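Side-chain contact in 3,4-dihydroxybenzoate decarboxylase (Enterobacter cloacae, PDB 5NY5), which probably catalyses the reversible decarboxylation of 3,4-dihydroxybenzoic acid to catechol with a prenylated flavin and a metal ion, as a member of the UbiD family: residues Ser376-Gly379 with Arg380-Gln383. Numbering follows the deposited sequence.
Sequences SDEG and RQGQ
Arg380 reaches back over Ser376 and Asp377 with a chain extended from CG to NE. Its CB lies 3.3 Å from Asp377 O, the carbonyl oxygen that also accepts the backbone bond from Arg380 N (2.9 Å). CG runs on past the carbonyl oxygens of Asp377 and Ser376, and Arg380 CD passes 3.9 Å from Asp377 OD1. NE and CZ then cross Ser376 O, which lies over one face of the guanidinium, offset toward its rim and 3.3 Å from Arg380 CZ. At the tip, Arg380 NH1 forms a salt bridge with Asp377 OD1 (3.1 Å) in the guanidinium plane, although the carboxylate is turned 77° against that plane. NH1 also makes a weak bond to Ser376 OG, while NH2 skirts Ser376 CB. The other carboxylate oxygen of Asp377 pairs with Arg373.

Gln381 folds back too: CG sits between backbone N and carbonyl carbon (chi1 68°), and a bend at chi2 (-91°) turns the amide to Gly379 and Glu378. Gln381 OE1 accepts a bent hydrogen bond from Gly379 N (2.8 Å), and Gln381 NE2 gives a nearly straight one to Glu378 OE2 (2.8 Å); together the two probably hold the amide's rotation. Asp462 is a further acceptor for NE2. Glu378 OE2 also meets Arg451 of a second subunit. With positive phi at Gly379, residues 377-380 form a type II beta turn leading into helix 380-391 of the UbiD C-terminal domain, at a subunit interface.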
loop_
_atom_site.group_PDB
_atom_site.type_symbol
_atom_site.label_atom_id
_atom_site.label_comp_id
_atom_site.label_asym_id
_atom_site.label_seq_id
_atom_site.Cartn_x
_atom_site.Cartn_y
_atom_site.Cartn_z
ATOM N N SER A 376 3.306 -25.925 12.089
ATOM C CA SER A 376 2.680 -24.928 12.950
ATOM C C SER A 376 3.622 -23.787 13.308
ATOM O O SER A 376 3.157 -22.731 13.749
ATOM C CB SER A 376 2.158 -25.591 14.226
ATOM O OG SER A 376 3.197 -26.265 14.909
ATOM N N ASP A 377 4.932 -23.969 13.136
ATOM C CA ASP A 377 5.863 -22.887 13.427
ATOM C C ASP A 377 5.790 -21.769 12.399
ATOM O O ASP A 377 6.177 -20.638 12.709
ATOM C CB ASP A 377 7.290 -23.421 13.510
ATOM C CG ASP A 377 7.602 -24.024 14.861
ATOM O OD1 ASP A 377 6.927 -23.651 15.842
ATOM O OD2 ASP A 377 8.519 -24.867 14.941
ATOM N N GLU A 378 5.313 -22.053 11.192
ATOM C CA GLU A 378 5.114 -20.993 10.217
ATOM C C GLU A 378 4.067 -20.020 10.729
ATOM O O GLU A 378 2.967 -20.420 11.116
ATOM C CB GLU A 378 4.689 -21.569 8.870
ATOM C CG GLU A 378 4.513 -20.515 7.801
ATOM C CD GLU A 378 5.764 -19.685 7.589
ATOM O OE1 GLU A 378 6.852 -20.275 7.438
ATOM O OE2 GLU A 378 5.661 -18.442 7.582
ATOM N N GLY A 379 4.414 -18.740 10.738
ATOM C CA GLY A 379 3.588 -17.717 11.324
ATOM C C GLY A 379 3.998 -17.323 12.726
ATOM O O GLY A 379 3.603 -16.251 13.193
ATOM N N ARG A 380 4.786 -18.156 13.403
ATOM C CA ARG A 380 5.255 -17.802 14.732
ATOM C C ARG A 380 6.471 -16.887 14.700
ATOM O O ARG A 380 6.787 -16.273 15.724
ATOM C CB ARG A 380 5.562 -19.065 15.538
ATOM C CG ARG A 380 4.360 -19.990 15.681
ATOM C CD ARG A 380 4.448 -20.873 16.915
ATOM N NE ARG A 380 3.182 -21.554 17.175
ATOM C CZ ARG A 380 2.972 -22.853 16.993
ATOM N NH1 ARG A 380 3.949 -23.638 16.562
ATOM N NH2 ARG A 380 1.780 -23.371 17.253
ATOM N N GLN A 381 7.149 -16.767 13.554
ATOM C CA GLN A 381 8.293 -15.864 13.485
ATOM C C GLN A 381 7.859 -14.416 13.658
ATOM O O GLN A 381 8.544 -13.630 14.320
ATOM C CB GLN A 381 9.056 -16.053 12.171
ATOM C CG GLN A 381 8.323 -15.624 10.907
ATOM C CD GLN A 381 7.526 -16.748 10.290
ATOM O OE1 GLN A 381 7.026 -17.630 10.987
ATOM N NE2 GLN A 381 7.415 -16.732 8.971
ATOM N N GLY A 382 6.714 -14.047 13.081
ATOM C CA GLY A 382 6.168 -12.729 13.332
ATOM C C GLY A 382 5.687 -12.567 14.757
ATOM O O GLY A 382 5.785 -11.479 15.329
ATOM N N GLN A 383 5.162 -13.639 15.351
ATOM C CA GLN A 383 4.825 -13.601 16.767
ATOM C C GLN A 383 6.059 -13.309 17.609
ATOM O O GLN A 383 6.000 -12.514 18.553
ATOM C CB GLN A 383 4.182 -14.920 17.192
ATOM C CG GLN A 383 3.675 -14.929 18.624
ATOM C CD GLN A 383 2.549 -13.934 18.849
ATOM O OE1 GLN A 383 1.742 -13.680 17.958
ATOM N NE2 GLN A 383 2.496 -13.364 20.046
#